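Local coordinates for protein PatF (Prochloron didemni, PDB 4BG2) that probably acts in the biosynthesis of patellamides, which are cyanobactin natural products, and has the barrel fold of a prenyltransferase, at residues R11-H22 and F298-C306; I44-S53 and R65-G73. All coordinates share one frame; numbering follows the deposited sequence.

Interaction 1. Residues R11-H22 and F298-C306; sequences RKDRRLQFVRTH and FYYDQWDEC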
loop_
_atom_site.group_PDB
_atom_site.type_symbol
_atom_site.label_atom_id
_atom_site.label_comp_id
_atom_site.label_asym_id
_atom_site.label_seq_id
_atom_site.Cartn_x
_atom_site.Cartn_y
_atom_site.Cartn_z
ATOM N N ARG A 11 -15.638 -16.147 -2.495
ATOM C CA ARG A 11 -14.731 -15.014 -2.296
ATOM C C ARG A 11 -13.328 -15.482 -1.899
ATOM O O ARG A 11 -12.329 -14.990 -2.432
ATOM C CB ARG A 11 -15.216 -14.113 -1.192
ATOM C CG ARG A 11 -16.454 -13.323 -1.501
ATOM C CD ARG A 11 -17.041 -13.009 -0.155
ATOM N NE ARG A 11 -18.085 -12.008 -0.171
ATOM C CZ ARG A 11 -18.940 -11.851 0.829
ATOM N NH1 ARG A 11 -18.864 -12.631 1.908
ATOM N NH2 ARG A 11 -19.859 -10.896 0.759
ATOM N N LYS A 12 -13.257 -16.398 -0.935
ATOM C CA LYS A 12 -11.973 -16.894 -0.448
ATOM C C LYS A 12 -11.163 -17.571 -1.537
ATOM O O LYS A 12 -9.937 -17.396 -1.615
ATOM C CB LYS A 12 -12.160 -17.842 0.745
ATOM C CG LYS A 12 -12.594 -17.098 2.000
ATOM C CD LYS A 12 -12.837 -18.018 3.190
ATOM C CE LYS A 12 -13.272 -17.198 4.394
ATOM N NZ LYS A 12 -13.477 -18.040 5.602
ATOM N N ASP A 13 -11.832 -18.334 -2.386
ATOM C CA ASP A 13 -11.170 -18.943 -3.546
ATOM C C ASP A 13 -10.665 -17.882 -4.523
ATOM O O ASP A 13 -9.556 -17.986 -5.007
ATOM C CB ASP A 13 -12.121 -19.902 -4.274
ATOM C CG ASP A 13 -12.553 -21.070 -3.408
ATOM O OD1 ASP A 13 -11.701 -21.649 -2.710
ATOM O OD2 ASP A 13 -13.752 -21.422 -3.425
ATOM N N ARG A 14 -11.476 -16.866 -4.814
ATOM C CA ARG A 14 -11.050 -15.804 -5.747
ATOM C C ARG A 14 -9.839 -15.012 -5.231
ATOM O O ARG A 14 -8.915 -14.692 -5.979
ATOM C CB ARG A 14 -12.198 -14.844 -6.031
ATOM C CG ARG A 14 -13.174 -15.359 -7.070
ATOM C CD ARG A 14 -13.869 -14.217 -7.802
ATOM N NE ARG A 14 -15.224 -14.581 -8.200
ATOM C CZ ARG A 14 -16.271 -14.661 -7.379
ATOM N NH1 ARG A 14 -16.158 -14.408 -6.075
ATOM N NH2 ARG A 14 -17.452 -15.007 -7.874
ATOM N N ARG A 15 -9.870 -14.696 -3.942
ATOM C CA ARG A 15 -8.764 -14.037 -3.256
ATOM C C ARG A 15 -7.442 -14.737 -3.542
ATOM O O ARG A 15 -6.443 -14.113 -3.913
ATOM C CB ARG A 15 -8.981 -14.150 -1.756
ATOM C CG ARG A 15 -8.903 -12.882 -1.004
ATOM C CD ARG A 15 -9.338 -13.202 0.425
ATOM N NE ARG A 15 -10.752 -12.987 0.608
ATOM C CZ ARG A 15 -11.401 -13.189 1.735
ATOM N NH1 ARG A 15 -10.763 -13.617 2.812
ATOM N NH2 ARG A 15 -12.702 -12.961 1.772
ATOM N N LEU A 16 -7.442 -16.038 -3.302
ATOM C CA LEU A 16 -6.254 -16.862 -3.475
ATOM C C LEU A 16 -5.829 -16.888 -4.935
ATOM O O LEU A 16 -4.649 -16.848 -5.250
ATOM C CB LEU A 16 -6.547 -18.288 -2.992
ATOM C CG LEU A 16 -5.355 -19.229 -2.873
ATOM C CD1 LEU A 16 -4.200 -18.569 -2.139
ATOM C CD2 LEU A 16 -5.793 -20.510 -2.166
ATOM N N GLN A 17 -6.800 -16.950 -5.826
ATOM C CA GLN A 17 -6.511 -16.984 -7.249
ATOM C C GLN A 17 -5.832 -15.693 -7.721
ATOM O O GLN A 17 -4.852 -15.752 -8.439
ATOM C CB GLN A 17 -7.774 -17.292 -8.047
ATOM C CG GLN A 17 -7.460 -17.441 -9.520
ATOM C CD GLN A 17 -6.451 -18.546 -9.813
ATOM O OE1 GLN A 17 -6.481 -19.617 -9.203
ATOM N NE2 GLN A 17 -5.543 -18.285 -10.733
ATOM N N PHE A 18 -6.304 -14.538 -7.252
ATOM C CA PHE A 18 -5.584 -13.276 -7.509
ATOM C C PHE A 18 -4.115 -13.370 -7.119
ATOM O O PHE A 18 -3.229 -12.996 -7.886
ATOM C CB PHE A 18 -6.203 -12.090 -6.755
ATOM C CG PHE A 18 -7.633 -11.821 -7.119
ATOM C CD1 PHE A 18 -8.119 -12.142 -8.367
ATOM C CD2 PHE A 18 -8.494 -11.248 -6.198
ATOM C CE1 PHE A 18 -9.439 -11.901 -8.696
ATOM C CE2 PHE A 18 -9.806 -10.985 -6.524
ATOM C CZ PHE A 18 -10.281 -11.315 -7.780
ATOM N N VAL A 19 -3.874 -13.847 -5.896
ATOM C CA VAL A 19 -2.520 -13.922 -5.378
ATOM C C VAL A 19 -1.700 -14.919 -6.223
ATOM O O VAL A 19 -0.566 -14.630 -6.604
ATOM C CB VAL A 19 -2.533 -14.306 -3.886
ATOM C CG1 VAL A 19 -1.159 -14.709 -3.427
ATOM C CG2 VAL A 19 -3.082 -13.167 -3.039
ATOM N N ARG A 20 -2.277 -16.065 -6.537
ATOM C CA ARG A 20 -1.577 -17.088 -7.349
ATOM C C ARG A 20 -1.317 -16.624 -8.798
ATOM O O ARG A 20 -0.220 -16.760 -9.309
ATOM C CB ARG A 20 -2.353 -18.393 -7.363
ATOM C CG ARG A 20 -2.397 -19.101 -6.010
ATOM C CD ARG A 20 -1.096 -19.830 -5.692
ATOM N NE ARG A 20 -1.043 -20.299 -4.300
ATOM C CZ ARG A 20 -1.721 -21.349 -3.832
ATOM N NH1 ARG A 20 -2.531 -22.047 -4.625
ATOM N NH2 ARG A 20 -1.602 -21.697 -2.557
ATOM N N THR A 21 -2.323 -16.039 -9.428
ATOM C CA THR A 21 -2.169 -15.517 -10.787
ATOM C C THR A 21 -1.054 -14.484 -10.884
ATOM O O THR A 21 -0.292 -14.472 -11.840
ATOM C CB THR A 21 -3.482 -14.926 -11.277
ATOM O OG1 THR A 21 -4.477 -15.950 -11.206
ATOM C CG2 THR A 21 -3.359 -14.418 -12.728
ATOM N N HIS A 22 -0.907 -13.665 -9.852
ATOM C CA HIS A 22 0.180 -12.692 -9.810
ATOM C C HIS A 22 1.568 -13.355 -9.729
ATOM O O HIS A 22 2.513 -12.952 -10.445
ATOM C CB HIS A 22 -0.028 -11.777 -8.616
ATOM C CG HIS A 22 0.984 -10.690 -8.497
ATOM N ND1 HIS A 22 0.913 -9.529 -9.236
ATOM C CD2 HIS A 22 2.084 -10.575 -7.720
ATOM C CE1 HIS A 22 1.924 -8.742 -8.914
ATOM N NE2 HIS A 22 2.652 -9.354 -7.998
ATOM N N PHE A 298 4.157 -0.492 -9.463
ATOM C CA PHE A 298 2.899 -0.575 -10.189
ATOM C C PHE A 298 1.924 -1.467 -9.380
ATOM O O PHE A 298 2.171 -2.644 -9.180
ATOM C CB PHE A 298 3.220 -1.180 -11.544
ATOM C CG PHE A 298 2.142 -1.009 -12.586
ATOM C CD1 PHE A 298 0.822 -1.320 -12.320
ATOM C CD2 PHE A 298 2.483 -0.597 -13.866
ATOM C CE1 PHE A 298 -0.163 -1.181 -13.302
ATOM C CE2 PHE A 298 1.515 -0.474 -14.858
ATOM C CZ PHE A 298 0.184 -0.755 -14.573
ATOM N N TYR A 299 0.801 -0.892 -8.978
ATOM C CA TYR A 299 -0.185 -1.541 -8.116
ATOM C C TYR A 299 -1.431 -1.784 -8.947
ATOM O O TYR A 299 -1.771 -0.963 -9.779
ATOM C CB TYR A 299 -0.537 -0.597 -6.956
ATOM C CG TYR A 299 0.541 -0.437 -5.931
ATOM C CD1 TYR A 299 1.555 0.495 -6.068
ATOM C CD2 TYR A 299 0.561 -1.269 -4.795
ATOM C CE1 TYR A 299 2.560 0.622 -5.087
ATOM C CE2 TYR A 299 1.546 -1.145 -3.829
ATOM C CZ TYR A 299 2.531 -0.214 -3.972
ATOM O OH TYR A 299 3.506 -0.151 -2.993
ATOM N N TYR A 300 -2.102 -2.904 -8.726
ATOM C CA TYR A 300 -3.437 -3.113 -9.239
ATOM C C TYR A 300 -4.272 -3.810 -8.167
ATOM O O TYR A 300 -3.743 -4.618 -7.393
ATOM C CB TYR A 300 -3.414 -3.887 -10.568
ATOM C CG TYR A 300 -2.904 -5.295 -10.488
ATOM C CD1 TYR A 300 -1.554 -5.570 -10.584
ATOM C CD2 TYR A 300 -3.779 -6.355 -10.357
ATOM C CE1 TYR A 300 -1.089 -6.872 -10.532
ATOM C CE2 TYR A 300 -3.322 -7.657 -10.318
ATOM C CZ TYR A 300 -1.978 -7.906 -10.389
ATOM O OH TYR A 300 -1.533 -9.201 -10.313
ATOM N N ASP A 301 -5.570 -3.504 -8.147
ATOM C CA ASP A 301 -6.487 -3.882 -7.086
ATOM C C ASP A 301 -7.594 -4.737 -7.664
ATOM O O ASP A 301 -8.216 -4.365 -8.676
ATOM C CB ASP A 301 -7.061 -2.614 -6.451
ATOM C CG ASP A 301 -7.880 -2.879 -5.175
ATOM O OD1 ASP A 301 -7.746 -3.949 -4.535
ATOM O OD2 ASP A 301 -8.663 -1.977 -4.787
ATOM N N GLN A 302 -7.824 -5.895 -7.042
ATOM C CA GLN A 302 -8.859 -6.821 -7.454
ATOM C C GLN A 302 -9.794 -7.120 -6.284
ATOM O O GLN A 302 -9.337 -7.287 -5.134
ATOM C CB GLN A 302 -8.224 -8.099 -7.988
ATOM C CG GLN A 302 -7.466 -7.886 -9.291
ATOM C CD GLN A 302 -6.740 -9.132 -9.754
ATOM O OE1 GLN A 302 -5.783 -9.553 -9.119
ATOM N NE2 GLN A 302 -7.168 -9.704 -10.875
ATOM N N TRP A 303 -11.099 -7.156 -6.567
ATOM C CA TRP A 303 -12.122 -7.376 -5.548
ATOM C C TRP A 303 -12.647 -8.807 -5.660
ATOM O O TRP A 303 -13.026 -9.265 -6.737
ATOM C CB TRP A 303 -13.247 -6.311 -5.635
ATOM C CG TRP A 303 -12.782 -4.907 -5.138
ATOM C CD1 TRP A 303 -11.497 -4.383 -5.209
ATOM C CD2 TRP A 303 -13.593 -3.867 -4.531
ATOM N NE1 TRP A 303 -11.470 -3.118 -4.668
ATOM C CE2 TRP A 303 -12.732 -2.772 -4.252
ATOM C CE3 TRP A 303 -14.953 -3.758 -4.191
ATOM C CZ2 TRP A 303 -13.190 -1.591 -3.650
ATOM C CZ3 TRP A 303 -15.407 -2.580 -3.603
ATOM C CH2 TRP A 303 -14.524 -1.515 -3.335
ATOM N N ASP A 304 -12.667 -9.518 -4.526
ATOM C CA ASP A 304 -12.950 -10.954 -4.534
ATOM C C ASP A 304 -14.398 -11.333 -4.805
ATOM O O ASP A 304 -14.719 -12.503 -4.854
ATOM C CB ASP A 304 -12.431 -11.619 -3.255
ATOM C CG ASP A 304 -13.193 -11.189 -2.000
ATOM O OD1 ASP A 304 -14.298 -10.597 -2.079
ATOM O OD2 ASP A 304 -12.677 -11.494 -0.904
ATOM N N GLU A 305 -15.274 -10.352 -4.969
ATOM C CA GLU A 305 -16.621 -10.611 -5.459
ATOM C C GLU A 305 -16.705 -10.583 -6.991
ATOM O O GLU A 305 -17.762 -10.845 -7.536
ATOM C CB GLU A 305 -17.593 -9.590 -4.859
ATOM C CG GLU A 305 -17.519 -9.513 -3.338
ATOM C CD GLU A 305 -18.763 -10.003 -2.643
ATOM O OE1 GLU A 305 -19.100 -11.192 -2.854
ATOM O OE2 GLU A 305 -19.378 -9.211 -1.869
ATOM N N CYS A 306 -15.607 -10.272 -7.684
ATOM C CA CYS A 306 -15.575 -10.345 -9.153
ATOM C C CYS A 306 -15.249 -11.775 -9.560
ATOM O O CYS A 306 -16.122 -12.497 -10.030
ATOM C CB CYS A 306 -14.533 -9.403 -9.748
ATOM S SG CYS A 306 -14.206 -9.677 -11.531
HETATM O O HOH W 1 -3.430 -11.236 -10.150
#

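Interaction 2. Residues I44-S53 and R65-G73; sequences IEGSCSVESS and RYEVCNNQG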
loop_
_atom_site.group_PDB
_atom_site.type_symbol
_atom_site.label_atom_id
_atom_site.label_comp_id
_atom_site.label_asym_id
_atom_site.label_seq_id
_atom_site.Cartn_x
_atom_site.Cartn_y
_atom_site.Cartn_z
ATOM N N ILE A 44 -9.653 -13.917 6.688
ATOM C CA ILE A 44 -10.374 -12.653 6.735
ATOM C C ILE A 44 -11.817 -12.881 6.315
ATOM O O ILE A 44 -12.080 -13.470 5.251
ATOM C CB ILE A 44 -9.724 -11.569 5.861
ATOM C CG1 ILE A 44 -8.290 -11.336 6.324
ATOM C CG2 ILE A 44 -10.491 -10.251 5.983
ATOM C CD1 ILE A 44 -7.467 -10.540 5.350
ATOM N N GLU A 45 -12.751 -12.439 7.162
ATOM C CA GLU A 45 -14.175 -12.601 6.880
ATOM C C GLU A 45 -14.725 -11.457 6.026
ATOM O O GLU A 45 -14.229 -10.324 6.073
ATOM C CB GLU A 45 -14.990 -12.739 8.178
ATOM C CG GLU A 45 -14.875 -14.108 8.862
ATOM C CD GLU A 45 -15.216 -15.284 7.941
ATOM O OE1 GLU A 45 -16.134 -15.149 7.090
ATOM O OE2 GLU A 45 -14.555 -16.346 8.058
ATOM N N GLY A 46 -15.759 -11.767 5.247
ATOM C CA GLY A 46 -16.395 -10.785 4.372
ATOM C C GLY A 46 -15.690 -10.695 3.032
ATOM O O GLY A 46 -14.998 -11.611 2.626
ATOM N N SER A 47 -15.861 -9.575 2.352
ATOM C CA SER A 47 -15.299 -9.388 1.031
ATOM C C SER A 47 -14.015 -8.583 1.172
ATOM O O SER A 47 -13.990 -7.571 1.876
ATOM C CB SER A 47 -16.304 -8.635 0.158
ATOM O OG SER A 47 -15.812 -8.479 -1.156
ATOM N N CYS A 48 -12.969 -9.030 0.485
ATOM C CA CYS A 48 -11.668 -8.389 0.499
ATOM C C CYS A 48 -11.259 -7.846 -0.859
ATOM O O CYS A 48 -11.700 -8.327 -1.898
ATOM C CB CYS A 48 -10.611 -9.390 0.942
ATOM S SG CYS A 48 -10.670 -9.783 2.712
ATOM N N SER A 49 -10.397 -6.841 -0.828
ATOM C CA SER A 49 -9.658 -6.425 -2.000
ATOM C C SER A 49 -8.213 -6.890 -1.864
ATOM O O SER A 49 -7.646 -6.893 -0.766
ATOM C CB SER A 49 -9.755 -4.908 -2.203
ATOM O OG SER A 49 -8.653 -4.262 -1.617
ATOM N N VAL A 50 -7.636 -7.352 -2.962
ATOM C CA VAL A 50 -6.249 -7.752 -2.986
ATOM C C VAL A 50 -5.515 -6.794 -3.885
ATOM O O VAL A 50 -5.862 -6.666 -5.075
ATOM C CB VAL A 50 -6.057 -9.181 -3.524
ATOM C CG1 VAL A 50 -4.574 -9.535 -3.569
ATOM C CG2 VAL A 50 -6.844 -10.187 -2.699
ATOM N N GLU A 51 -4.550 -6.076 -3.322
ATOM C CA GLU A 51 -3.763 -5.109 -4.091
ATOM C C GLU A 51 -2.388 -5.681 -4.285
ATOM O O GLU A 51 -1.585 -5.694 -3.348
ATOM C CB GLU A 51 -3.652 -3.750 -3.382
ATOM C CG GLU A 51 -3.091 -2.646 -4.292
ATOM C CD GLU A 51 -3.208 -1.229 -3.705
ATOM O OE1 GLU A 51 -3.164 -1.094 -2.475
ATOM O OE2 GLU A 51 -3.305 -0.233 -4.477
ATOM N N SER A 52 -2.134 -6.201 -5.475
ATOM C CA SER A 52 -0.839 -6.759 -5.820
ATOM C C SER A 52 0.025 -5.662 -6.469
ATOM O O SER A 52 -0.492 -4.725 -7.060
ATOM C CB SER A 52 -1.000 -7.932 -6.798
ATOM O OG SER A 52 -1.931 -8.907 -6.342
ATOM N N SER A 53 1.335 -5.809 -6.424
ATOM C CA SER A 53 2.198 -4.862 -7.109
ATOM C C SER A 53 3.532 -5.470 -7.531
ATOM O O SER A 53 3.910 -6.582 -7.107
ATOM C CB SER A 53 2.411 -3.640 -6.227
ATOM O OG SER A 53 3.088 -3.990 -5.031
ATOM N N ARG A 65 4.387 -8.960 -3.790
ATOM C CA ARG A 65 3.915 -7.834 -3.002
ATOM C C ARG A 65 2.389 -7.755 -3.030
ATOM O O ARG A 65 1.784 -7.600 -4.116
ATOM C CB ARG A 65 4.488 -6.524 -3.532
ATOM C CG ARG A 65 5.997 -6.455 -3.538
ATOM C CD ARG A 65 6.505 -5.401 -4.506
ATOM N NE ARG A 65 5.883 -4.112 -4.228
ATOM C CZ ARG A 65 6.323 -3.241 -3.337
ATOM N NH1 ARG A 65 7.427 -3.469 -2.631
ATOM N NH2 ARG A 65 5.646 -2.123 -3.146
ATOM N N TYR A 66 1.774 -7.868 -1.851
ATOM C CA TYR A 66 0.332 -7.836 -1.700
ATOM C C TYR A 66 -0.104 -7.062 -0.477
ATOM O O TYR A 66 0.506 -7.178 0.605
ATOM C CB TYR A 66 -0.194 -9.245 -1.498
ATOM C CG TYR A 66 0.277 -10.225 -2.527
ATOM C CD1 TYR A 66 -0.368 -10.322 -3.751
ATOM C CD2 TYR A 66 1.344 -11.088 -2.270
ATOM C CE1 TYR A 66 0.051 -11.221 -4.706
ATOM C CE2 TYR A 66 1.756 -12.012 -3.219
ATOM C CZ TYR A 66 1.101 -12.063 -4.440
ATOM O OH TYR A 66 1.486 -12.957 -5.423
ATOM N N GLU A 67 -1.185 -6.309 -0.633
ATOM C CA GLU A 67 -1.936 -5.755 0.489
ATOM C C GLU A 67 -3.369 -6.268 0.357
ATOM O O GLU A 67 -3.985 -6.120 -0.689
ATOM C CB GLU A 67 -1.992 -4.215 0.472
ATOM C CG GLU A 67 -0.712 -3.457 0.607
ATOM C CD GLU A 67 0.122 -3.910 1.776
ATOM O OE1 GLU A 67 -0.393 -4.191 2.980
ATOM O OE2 GLU A 67 1.293 -3.948 1.407
ATOM N N VAL A 68 -3.894 -6.847 1.441
ATOM C CA VAL A 68 -5.241 -7.347 1.490
ATOM C C VAL A 68 -6.015 -6.705 2.633
ATOM O O VAL A 68 -5.512 -6.561 3.773
ATOM C CB VAL A 68 -5.219 -8.866 1.672
ATOM C CG1 VAL A 68 -6.647 -9.420 1.721
ATOM C CG2 VAL A 68 -4.448 -9.515 0.533
ATOM N N CYS A 69 -7.249 -6.318 2.357
ATOM C CA CYS A 69 -8.128 -5.902 3.445
ATOM C C CYS A 69 -9.589 -6.077 3.102
ATOM O O CYS A 69 -9.970 -6.157 1.931
ATOM C CB CYS A 69 -7.869 -4.444 3.835
ATOM S SG CYS A 69 -8.327 -3.226 2.565
ATOM N N ASN A 70 -10.399 -6.095 4.156
ATOM C CA ASN A 70 -11.826 -6.101 4.016
ATOM C C ASN A 70 -12.258 -4.778 3.397
ATOM O O ASN A 70 -11.765 -3.719 3.764
ATOM C CB ASN A 70 -12.489 -6.334 5.379
ATOM C CG ASN A 70 -13.987 -6.343 5.286
ATOM O OD1 ASN A 70 -14.607 -5.303 5.066
ATOM N ND2 ASN A 70 -14.584 -7.520 5.422
ATOM N N ASN A 71 -13.146 -4.858 2.424
ATOM C CA ASN A 71 -13.547 -3.696 1.655
ATOM C C ASN A 71 -15.011 -3.367 1.896
ATOM O O ASN A 71 -15.579 -2.598 1.152
ATOM C CB ASN A 71 -13.235 -3.904 0.156
ATOM C CG ASN A 71 -13.995 -5.076 -0.468
ATOM O OD1 ASN A 71 -15.054 -5.501 0.007
ATOM N ND2 ASN A 71 -13.467 -5.578 -1.566
ATOM N N GLN A 72 -15.602 -3.954 2.946
ATOM C CA GLN A 72 -16.992 -3.699 3.332
ATOM C C GLN A 72 -17.085 -2.937 4.662
ATOM O O GLN A 72 -17.245 -3.546 5.722
ATOM C CB GLN A 72 -17.739 -5.017 3.536
ATOM C CG GLN A 72 -17.919 -5.894 2.324
ATOM C CD GLN A 72 -18.453 -7.246 2.735
ATOM O OE1 GLN A 72 -17.878 -7.910 3.601
ATOM N NE2 GLN A 72 -19.562 -7.656 2.137
ATOM N N GLY A 73 -16.973 -1.618 4.615
ATOM C CA GLY A 73 -17.089 -0.799 5.810
ATOM C C GLY A 73 -15.980 -0.941 6.844
ATOM O O GLY A 73 -14.841 -1.216 6.519
#

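Interaction 1. Residues R11-H22 and F298-C306
Arg11 and Glu305 lie alongside each other where helix 3-25 packs outside the antiparallel barrel of a prenyltransferase-like fold, against its last strand and the type I turn that follows. The Arg11 chain runs extended from CG to NE and forms a two-pronged salt bridge: NE to Glu305 OE1 is bent and weak, while NH2 to Glu305 OE2 (3.2 Å, 163°) is straighter and comes from above the carboxylate plane. With an alanine here the Glu305 carboxylate would probably lose its charged mate, and Asp304 OD1 the CG methylene lying against it. Arg14 reaches the turn backbone, NH1 making a weak bond to Asp304 O. Arg15 approaches side-on, NE (2.9 Å) and NH2 (3.1 Å) both gripping Asp304 OD2 with the two groups nearly coplanar; OD2 also accepts from Cys48 N, and Arg15 NH1 serves the carbonyls of Ile41 and Ile44. Phe18 turns one face to Gln302, whose CB sits 3.6 Å from the ring centroid in a CH-pi contact. His22 ND1 donates to Tyr300 OH (2.7 Å), which passes its own hydrogen to a water that in turn donates to Phe18 O (2.9 Å) and Gln302 OE1.

Interaction 2. Residues I44-S53 and R65-G73
Glu51 N donates to Glu67 O over 2.7 Å in an almost straight bond (170°), and Glu67 N answers to Glu51 O, closing one hydrogen-bonded pair of the antiparallel hairpin made by strands 48-57 and 60-70. Ser49 and Cys69 form the next such pair, Ser49 N to Cys69 O at 2.9 Å. Beyond the strand end one more backbone bond, Asn71 N to Ser47 O, carries the ladder on, and side chains join it. Asn70 ND2 donates to Glu45 O (2.9 Å), each atom lying in the other's plane, while Asn70 OD1 takes Gln72 N in an Asx turn. Gln72, extended beyond CG, brings OE1 to Ser47 N (2.9 Å), the donor well above the amide plane; a side chain at Gly46 would collide with the same two amides. At the far end Ser53 OG, set by chi1 63° between its backbone N and carbonyl carbon, accepts from Arg65 NE (2.9 Å); the arginine, bent at chi3, curls round so that OG meets its guanidinium edge. On the apolar face Val50 and Val68 lie side by side, Val50 CG2 to Val68 CG2 4.1 Å. Ile44 CD1 rests against Val68 CG1, and Ser52 OG meets the edge of the Tyr66 ring. This face packs under helices 3-25 and 34-42; on the other, Glu51 bonds to Tyr246 of another barrel strand, and strands 295-303 and 116-124 flank the hairpin.

Overall arrangement
Both contacts meet on strand 48-57, which pairs with 60-70 in interaction 2 and with 295-303, the strand of interaction 1; that second pairing closes the barrel, as in Gln302 O with Val50 N. Interaction 2 is the more buried and is held chiefly by a regular backbone ladder. Interaction 1 sets a helix against the barrel from outside, so side chains do the work: an outer salt bridge from Arg11 and a buried one from Arg15, then a ring, a histidine and a water. Asp304 joins the two: its OD2 is shared by Arg15 and Cys48 N, and its OD1 takes Ser47 OG. The Cys306-Cys275 disulfide links the turn to the residue before strand 276-284.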